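Long-range contact in putative N-acetylneuraminate lyase ([Ruminococcus] gnavus ATCC 29149, PDB 6RB7), which is a putative lyase of the dihydrodipicolinate synthetase family, built on a parallel beta/alpha barrel and assembled from four copies of the chain: residues Lys279-Ala293 with Leu310-Ala324. Residues are numbered along the deposited sequence; the frame is centred on the assembly and turned at random. Where two conformers were deposited one is given.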
ATOM      1  N   LYS A 279      14.454   7.183  20.285  1.00 12.99           N
ATOM      2  CA  LYS A 279      15.182   8.451  20.541  1.00 13.60           C
ATOM      3  C   LYS A 279      16.146   8.750  19.377  1.00 14.87           C
ATOM      4  O   LYS A 279      16.166   9.880  18.871  1.00 15.20           O
ATOM      5  CB  LYS A 279      15.928   8.357  21.869  1.00 14.76           C
ATOM      6  CG  LYS A 279      16.706   9.629  22.241  1.00 14.76           C
ATOM      7  CD  LYS A 279      15.855  10.830  22.444  1.00 20.93           C
ATOM      8  CE  LYS A 279      14.860  10.689  23.560  1.00 30.25           C
ATOM      9  NZ  LYS A 279      14.268  12.024  23.867  1.00 30.70           N
ATOM     10  N   MET A 280      16.895   7.768  18.906  1.00 12.85           N
ATOM     11  CA  MET A 280      17.851   8.028  17.822  1.00 13.89           C
ATOM     12  C   MET A 280      17.094   8.432  16.557  1.00 17.04           C
ATOM     13  O   MET A 280      17.618   9.216  15.790  1.00 20.59           O
ATOM     14  CB  MET A 280      18.696   6.800  17.539  1.00 14.88           C
ATOM     15  CG  MET A 280      19.543   6.410  18.733  1.00 15.55           C
ATOM     16  SD  MET A 280      20.843   5.209  18.376  1.00 16.96           S
ATOM     17  CE  MET A 280      19.841   3.801  17.857  1.00 16.48           C
ATOM     18  N   CYS A 281      15.903   7.893  16.334  1.00 14.39           N
ATOM     19  CA  CYS A 281      15.135   8.181  15.089  1.00 15.61           C
ATOM     20  C   CYS A 281      14.407   9.516  15.183  1.00 15.58           C
ATOM     21  O   CYS A 281      13.849   9.954  14.151  1.00 17.61           O
ATOM     22  CB  CYS A 281      14.157   7.049  14.827  1.00 16.88           C
ATOM     23  SG  CYS A 281      14.986   5.534  14.283  1.00 18.78           S
ATOM     24  N   SER A 282      14.422  10.178  16.338  1.00 16.75           N
ATOM     25  CA  SER A 282      13.722  11.466  16.573  1.00 17.33           C
ATOM     26  C   SER A 282      14.544  12.658  16.059  1.00 20.04           C
ATOM     27  O   SER A 282      14.020  13.777  16.049  1.00 19.88           O
ATOM     28  CB  SER A 282      13.353  11.632  18.018  1.00 17.14           C
ATOM     29  OG  SER A 282      14.477  11.981  18.822  1.00 19.06           O
ATOM     30  N   ALA A 283      15.791  12.446  15.671  1.00 17.01           N
ATOM     31  CA  ALA A 283      16.688  13.488  15.170  1.00 15.52           C
ATOM     32  C   ALA A 283      16.270  13.939  13.766  1.00 15.93           C
ATOM     33  O   ALA A 283      15.640  13.174  13.009  1.00 17.06           O
ATOM     34  CB  ALA A 283      18.124  12.994  15.197  1.00 18.04           C
ATOM     35  N   HIS A 284      16.698  15.138  13.413  1.00 17.65           N
ATOM     36  CA  HIS A 284      16.631  15.647  12.025  1.00 19.24           C
ATOM     37  C   HIS A 284      17.592  14.834  11.146  1.00 17.23           C
ATOM     38  O   HIS A 284      17.179  14.335  10.078  1.00 16.60           O
ATOM     39  CB  HIS A 284      16.941  17.135  12.038  1.00 17.69           C
ATOM     40  CG  HIS A 284      17.018  17.773  10.703  1.00 20.78           C
ATOM     41  ND1 HIS A 284      15.951  18.436  10.143  1.00 24.49           N
ATOM     42  CD2 HIS A 284      18.033  17.872   9.821  1.00 23.90           C
ATOM     43  CE1 HIS A 284      16.333  18.953   8.998  1.00 22.16           C
ATOM     44  NE2 HIS A 284      17.567  18.631   8.778  1.00 24.86           N
ATOM     45  N   GLY A 285      18.838  14.684  11.574  1.00 15.79           N
ATOM     46  CA  GLY A 285      19.833  13.851  10.900  1.00 15.82           C
ATOM     47  C   GLY A 285      19.413  12.400  10.876  1.00 15.40           C
ATOM     48  O   GLY A 285      18.593  11.944  11.722  1.00 13.92           O
ATOM     49  N   ASN A 286      19.985  11.668   9.930  1.00 12.96           N
ATOM     50  CA  ASN A 286      19.726  10.229   9.721  1.00 12.72           C
ATOM     51  C   ASN A 286      20.116   9.443  10.979  1.00 11.03           C
ATOM     52  O   ASN A 286      21.091   9.765  11.675  1.00 11.95           O
ATOM     53  CB  ASN A 286      20.506   9.778   8.498  1.00 11.65           C
ATOM     54  CG  ASN A 286      20.315   8.307   8.205  1.00 14.56           C
ATOM     55  OD1 ASN A 286      21.194   7.506   8.570  1.00 18.42           O
ATOM     56  ND2 ASN A 286      19.208   7.988   7.540  1.00 14.05           N
ATOM     57  N   MET A 287      19.386   8.361  11.231  1.00 12.94           N
ATOM     58  CA  MET A 287      19.668   7.491  12.401  1.00 12.62           C
ATOM     59  C   MET A 287      21.128   7.029  12.409  1.00 11.02           C
ATOM     60  O   MET A 287      21.722   6.949  13.492  1.00 13.24           O
ATOM     61  CB  MET A 287      18.764   6.270  12.447  1.00 13.30           C
ATOM     62  CG  MET A 287      18.862   5.539  13.809  1.00 14.91           C
ATOM     63  SD  MET A 287      18.150   3.883  13.693  1.00 16.86           S
ATOM     64  CE  MET A 287      19.346   3.145  12.591  1.00 21.52           C
ATOM     65  N   TYR A 288      21.728   6.676  11.265  1.00 12.00           N
ATOM     66  CA  TYR A 288      23.131   6.213  11.238  1.00 14.05           C
ATOM     67  C   TYR A 288      24.063   7.381  11.604  1.00 12.63           C
ATOM     68  O   TYR A 288      25.118   7.110  12.164  1.00 12.64           O
ATOM     69  CB  TYR A 288      23.464   5.472   9.947  1.00 13.62           C
ATOM     70  CG  TYR A 288      22.627   4.227   9.817  1.00 12.97           C
ATOM     71  CD1 TYR A 288      22.817   3.155  10.675  1.00 12.93           C
ATOM     72  CD2 TYR A 288      21.577   4.160   8.926  1.00 13.22           C
ATOM     73  CE1 TYR A 288      22.016   2.031  10.627  1.00 14.19           C
ATOM     74  CE2 TYR A 288      20.753   3.042   8.883  1.00 12.49           C
ATOM     75  CZ  TYR A 288      20.950   1.993   9.765  1.00 14.11           C
ATOM     76  OH  TYR A 288      20.161   0.860   9.706  1.00 17.03           O
ATOM     77  N   ALA A 289      23.687   8.607  11.254  1.00 12.04           N
ATOM     78  CA  ALA A 289      24.491   9.805  11.665  1.00 14.74           C
ATOM     79  C   ALA A 289      24.446   9.913  13.193  1.00 13.51           C
ATOM     80  O   ALA A 289      25.491  10.240  13.816  1.00 15.05           O
ATOM     81  CB  ALA A 289      23.969  11.039  11.005  1.00 14.15           C
ATOM     82  N   VAL A 290      23.272   9.680  13.793  1.00 11.83           N
ATOM     83  CA  VAL A 290      23.136   9.691  15.269  1.00 12.95           C
ATOM     84  C   VAL A 290      24.034   8.605  15.845  1.00 10.74           C
ATOM     85  O   VAL A 290      24.771   8.858  16.781  1.00 12.93           O
ATOM     86  CB  VAL A 290      21.669   9.513  15.706  1.00 12.88           C
ATOM     87  CG1 VAL A 290      21.561   9.289  17.191  1.00 13.72           C
ATOM     88  CG2 VAL A 290      20.820  10.653  15.221  1.00 14.79           C
ATOM     89  N   ILE A 291      23.984   7.381  15.293  1.00 10.47           N
ATOM     90  CA  ILE A 291      24.797   6.275  15.863  1.00 10.96           C
ATOM     91  C   ILE A 291      26.291   6.598  15.761  1.00 11.48           C
ATOM     92  O   ILE A 291      27.006   6.371  16.726  1.00 12.21           O
ATOM     93  CB  ILE A 291      24.442   4.928  15.168  1.00 11.93           C
ATOM     94  CG1 ILE A 291      23.025   4.495  15.566  1.00 13.50           C
ATOM     95  CG2 ILE A 291      25.461   3.869  15.538  1.00 13.81           C
ATOM     96  CD1 ILE A 291      22.527   3.295  14.794  1.00 14.63           C
ATOM     97  N   LYS A 292      26.763   7.142  14.632  1.00 12.22           N
ATOM     98  CA  LYS A 292      28.212   7.439  14.534  1.00 12.70           C
ATOM     99  C   LYS A 292      28.583   8.481  15.586  1.00 13.12           C
ATOM    100  O   LYS A 292      29.659   8.363  16.165  1.00 13.26           O
ATOM    101  CB  LYS A 292      28.523   7.908  13.120  1.00 14.70           C
ATOM    102  CG  LYS A 292      28.365   6.801  12.093  1.00 16.13           C
ATOM    103  CD  LYS A 292      28.677   7.219  10.664  1.00 15.36           C
ATOM    104  CE  LYS A 292      28.146   6.203   9.661  1.00 15.00           C
ATOM    105  NZ  LYS A 292      28.624   6.521   8.306  1.00 16.55           N
ATOM    106  N   ALA A 293      27.711   9.446  15.857  1.00 13.40           N
ATOM    107  CA  ALA A 293      28.004  10.490  16.870  1.00 15.01           C
ATOM    108  C   ALA A 293      28.004   9.863  18.283  1.00 14.06           C
ATOM    109  O   ALA A 293      28.836  10.229  19.140  1.00 14.49           O
ATOM    110  CB  ALA A 293      27.058  11.640  16.747  1.00 13.44           C
ATOM    111  N   LEU A 310      21.816  10.900   2.442  1.00 11.92           N
ATOM    112  CA  LEU A 310      21.397  10.757   3.854  1.00 12.90           C
ATOM    113  C   LEU A 310      21.659  12.096   4.534  1.00 13.69           C
ATOM    114  O   LEU A 310      22.734  12.689   4.350  1.00 15.39           O
ATOM    115  CB  LEU A 310      22.169   9.648   4.539  1.00 12.61           C
ATOM    116  CG  LEU A 310      21.938   8.251   3.981  1.00 12.70           C
ATOM    117  CD1 LEU A 310      22.791   7.270   4.765  1.00 16.76           C
ATOM    118  CD2 LEU A 310      20.461   7.886   4.056  1.00 15.84           C
ATOM    119  N   PRO A 311      20.687  12.598   5.320  1.00 13.55           N
ATOM    120  CA  PRO A 311      20.858  13.909   5.946  1.00 12.80           C
ATOM    121  C   PRO A 311      21.799  13.857   7.150  1.00 14.10           C
ATOM    122  O   PRO A 311      21.683  13.008   8.053  1.00 13.53           O
ATOM    123  CB  PRO A 311      19.429  14.280   6.357  1.00 13.77           C
ATOM    124  CG  PRO A 311      18.727  12.984   6.518  1.00 14.27           C
ATOM    125  CD  PRO A 311      19.309  12.097   5.443  1.00 14.02           C
ATOM    126  N   ALA A 312      22.640  14.884   7.213  1.00 15.54           N
ATOM    127  CA  ALA A 312      23.599  15.074   8.319  1.00 17.39           C
ATOM    128  C   ALA A 312      22.882  15.598   9.565  1.00 16.45           C
ATOM    129  O   ALA A 312      21.807  16.210   9.461  1.00 15.90           O
ATOM    130  CB  ALA A 312      24.665  16.057   7.884  1.00 18.61           C
ATOM    131  N   LEU A 313      23.471  15.348  10.731  1.00 16.30           N
ATOM    132  CA  LEU A 313      23.006  15.967  11.982  1.00 15.47           C
ATOM    133  C   LEU A 313      23.040  17.491  11.835  1.00 17.00           C
ATOM    134  O   LEU A 313      23.968  18.012  11.183  1.00 18.81           O
ATOM    135  CB  LEU A 313      23.932  15.576  13.128  1.00 16.43           C
ATOM    136  CG  LEU A 313      24.003  14.094  13.470  1.00 17.14           C
ATOM    137  CD1 LEU A 313      24.919  13.890  14.640  1.00 20.89           C
ATOM    138  CD2 LEU A 313      22.644  13.542  13.792  1.00 19.30           C
ATOM    139  N   VAL A 314      22.092  18.145  12.486  1.00 18.14           N
ATOM    140  CA  VAL A 314      22.136  19.621  12.712  1.00 19.25           C
ATOM    141  C   VAL A 314      22.503  19.900  14.166  1.00 21.39           C
ATOM    142  O   VAL A 314      22.506  18.970  15.004  1.00 18.80           O
ATOM    143  CB  VAL A 314      20.806  20.261  12.321  1.00 18.67           C
ATOM    144  CG1 VAL A 314      20.625  20.191  10.814  1.00 24.90           C
ATOM    145  CG2 VAL A 314      19.623  19.683  13.067  1.00 23.89           C
ATOM    146  N   ASP A 315      22.768  21.163  14.497  0.50 21.71           N
ATOM    147  CA  ASP A 315      23.197  21.530  15.874  0.50 25.01           C
ATOM    148  C   ASP A 315      22.173  21.034  16.902  0.50 22.29           C
ATOM    149  O   ASP A 315      22.601  20.504  17.958  0.50 26.91           O
ATOM    150  CB  ASP A 315      23.386  23.044  16.009  0.50 27.86           C
ATOM    151  CG  ASP A 315      24.409  23.647  15.074  0.50 36.20           C
ATOM    152  OD1 ASP A 315      25.320  22.909  14.664  0.50 36.99           O
ATOM    153  OD2 ASP A 315      24.299  24.869  14.806  0.50 36.47           O
ATOM    154  N   GLU A 316      20.882  21.194  16.607  1.00 23.05           N
ATOM    155  CA  GLU A 316      19.755  20.861  17.509  1.00 27.21           C
ATOM    156  C   GLU A 316      19.757  19.354  17.793  1.00 22.56           C
ATOM    157  O   GLU A 316      19.249  18.944  18.833  1.00 27.29           O
ATOM    158  CB  GLU A 316      18.429  21.280  16.864  1.00 36.69           C
ATOM    159  CG  GLU A 316      18.246  22.797  16.728  1.00 50.99           C
ATOM    160  CD  GLU A 316      19.109  23.513  15.687  1.00 70.01           C
ATOM    161  OE1 GLU A 316      19.640  22.836  14.757  1.00 33.52           O
ATOM    162  OE2 GLU A 316      19.276  24.754  15.807  1.00 80.50           O
ATOM    163  N   ASP A 317      20.373  18.550  16.938  1.00 20.15           N
ATOM    164  CA  ASP A 317      20.387  17.096  17.175  1.00 17.81           C
ATOM    165  C   ASP A 317      21.380  16.680  18.258  1.00 18.29           C
ATOM    166  O   ASP A 317      21.294  15.570  18.734  1.00 19.19           O
ATOM    167  CB  ASP A 317      20.752  16.343  15.897  1.00 15.49           C
ATOM    168  CG  ASP A 317      19.672  16.329  14.838  1.00 17.62           C
ATOM    169  OD1 ASP A 317      18.471  16.444  15.213  1.00 18.16           O
ATOM    170  OD2 ASP A 317      20.065  16.220  13.662  1.00 17.47           O
ATOM    171  N   MET A 318      22.347  17.525  18.627  0.50 17.24           N
ATOM    172  CA  MET A 318      23.397  17.022  19.557  0.50 16.86           C
ATOM    173  C   MET A 318      22.787  16.738  20.934  0.50 17.76           C
ATOM    174  O   MET A 318      23.296  15.842  21.598  0.50 16.90           O
ATOM    175  CB  MET A 318      24.601  17.958  19.677  0.50 19.20           C
ATOM    176  CG  MET A 318      25.685  17.407  20.613  0.50 20.42           C
ATOM    177  SD  MET A 318      26.478  15.810  20.122  0.50 24.19           S
ATOM    178  CE  MET A 318      26.392  15.942  18.336  0.50 23.51           C
ATOM    179  N   GLU A 319      21.688  17.404  21.325  1.00 18.44           N
ATOM    180  CA  GLU A 319      20.987  17.085  22.592  1.00 20.16           C
ATOM    181  C   GLU A 319      20.415  15.665  22.528  1.00 17.17           C
ATOM    182  O   GLU A 319      20.472  14.908  23.514  1.00 19.88           O
ATOM    183  CB  GLU A 319      19.819  18.057  22.799  1.00 27.63           C
ATOM    184  CG  GLU A 319      19.197  18.017  24.182  1.00 47.45           C
ATOM    185  CD  GLU A 319      18.598  19.342  24.654  1.00 78.31           C
ATOM    186  OE1 GLU A 319      17.783  19.960  23.909  1.00 62.29           O
ATOM    187  OE2 GLU A 319      18.951  19.770  25.774  1.00 93.39           O
ATOM    188  N   ILE A 320      19.866  15.296  21.369  1.00 16.73           N
ATOM    189  CA  ILE A 320      19.284  13.947  21.159  1.00 17.22           C
ATOM    190  C   ILE A 320      20.415  12.904  21.176  1.00 18.22           C
ATOM    191  O   ILE A 320      20.261  11.835  21.809  1.00 15.84           O
ATOM    192  CB  ILE A 320      18.482  13.930  19.847  1.00 18.85           C
ATOM    193  CG1 ILE A 320      17.242  14.822  19.967  1.00 22.77           C
ATOM    194  CG2 ILE A 320      18.108  12.505  19.454  1.00 17.63           C
ATOM    195  CD1 ILE A 320      16.531  15.108  18.640  1.00 20.32           C
ATOM    196  N   VAL A 321      21.514  13.185  20.483  1.00 15.34           N
ATOM    197  CA  VAL A 321      22.693  12.283  20.451  1.00 15.63           C
ATOM    198  C   VAL A 321      23.171  12.042  21.889  1.00 15.32           C
ATOM    199  O   VAL A 321      23.380  10.912  22.305  1.00 15.72           O
ATOM    200  CB  VAL A 321      23.820  12.876  19.592  1.00 14.80           C
ATOM    201  CG1 VAL A 321      25.097  12.109  19.812  1.00 17.00           C
ATOM    202  CG2 VAL A 321      23.431  12.950  18.122  1.00 17.48           C
ATOM    203  N   LYS A 322      23.346  13.107  22.671  1.00 15.38           N
ATOM    204  CA  LYS A 322      23.875  12.941  24.043  1.00 16.73           C
ATOM    205  C   LYS A 322      22.888  12.185  24.917  1.00 15.24           C
ATOM    206  O   LYS A 322      23.343  11.366  25.758  1.00 15.21           O
ATOM    207  CB  LYS A 322      24.163  14.323  24.623  1.00 18.02           C
ATOM    208  CG  LYS A 322      25.371  14.966  23.986  1.00 23.35           C
ATOM    209  CD  LYS A 322      25.556  16.386  24.525  1.00 30.55           C
ATOM    210  CE  LYS A 322      25.909  16.400  26.009  1.00 53.91           C
ATOM    211  NZ  LYS A 322      25.318  17.547  26.753  1.00 60.11           N
ATOM    212  N   GLU A 323      21.596  12.456  24.774  1.00 15.87           N
ATOM    213  CA  GLU A 323      20.560  11.738  25.553  1.00 14.85           C
ATOM    214  C   GLU A 323      20.593  10.249  25.198  1.00 14.61           C
ATOM    215  O   GLU A 323      20.620   9.405  26.131  1.00 15.09           O
ATOM    216  CB  GLU A 323      19.194  12.343  25.304  1.00 19.31           C
ATOM    217  CG  GLU A 323      18.138  11.748  26.193  1.00 25.62           C
ATOM    218  CD  GLU A 323      16.782  12.443  26.092  1.00 48.95           C
ATOM    219  OE1 GLU A 323      16.582  13.239  25.118  1.00 45.81           O
ATOM    220  OE2 GLU A 323      15.904  12.148  26.952  1.00 45.05           O
ATOM    221  N   ALA A 324      20.617   9.916  23.919  1.00 15.15           N
ATOM    222  CA  ALA A 324      20.634   8.491  23.504  1.00 15.55           C
ATOM    223  C   ALA A 324      21.910   7.816  23.988  1.00 14.81           C
ATOM    224  O   ALA A 324      21.840   6.665  24.453  1.00 15.10           O
ATOM    225  CB  ALA A 324      20.475   8.366  22.015  1.00 15.78           C
TER
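Asp-317 grips the turn between helices 263-281 and 287-299 with both carboxylate oxygens: His-284 N gives its hydrogen to OD1 at 2.8 Å, and Gly-285 N to OD2 at 2.9 Å. Both donors come in on the syn sides, somewhat out of the carboxylate plane. OD2 also accepts from Val-314 N, which reaches it from the face opposite Gly-285 N, so three backbone N-H groups fix the rotation of this buried carboxylate and probably favour its charged form. A further backbone bond, Asn-286 N to Pro-311 O, is nearly straight (173°). Asn-286 N-caps helix 287-299: with CG anti to the backbone N (chi1 180°), OD1 accepts from Tyr-288 N, which lies above the amide plane, while ND2 packs on Leu-310 CD2.

At the far end, Lys-279 bends at chi2 and chi3 to bring NZ over the carboxylate plane of Glu-323, a salt bridge of 2.9 Å to OE1. Beside it, Ile-320 CG2 sits 3.3 Å from Lys-279 O, the carbonyl that also receives Ser-282 OG.

Apolar side chains meet between the helices. Leu-313 spreads its methyls over helix 287-299, CD2 meeting Val-290 CG2 at 3.7 Å and CD1 lying on Ala-293 CB, with CG against Ala-289 CB. Val-321 CG1 closes on the same Ala-293 CB (3.7 Å), and Ala-324 CB rests on Met-280 CG. The Val-314 and His-284 side chains cross at about a right angle, with Val-314 CG1 coming near His-284 CD2; Tyr-149 of a second subunit stacks on that ring and bonds His-284 O.

The arrangement joins the C-terminal helices of the family, which follow the eight-stranded beta/alpha barrel: the extended chain 310-314 runs over the helix-helix turn and, through a type I beta turn from Val-314 to Asp-317, leads into helix 317-335, which packs against both helices.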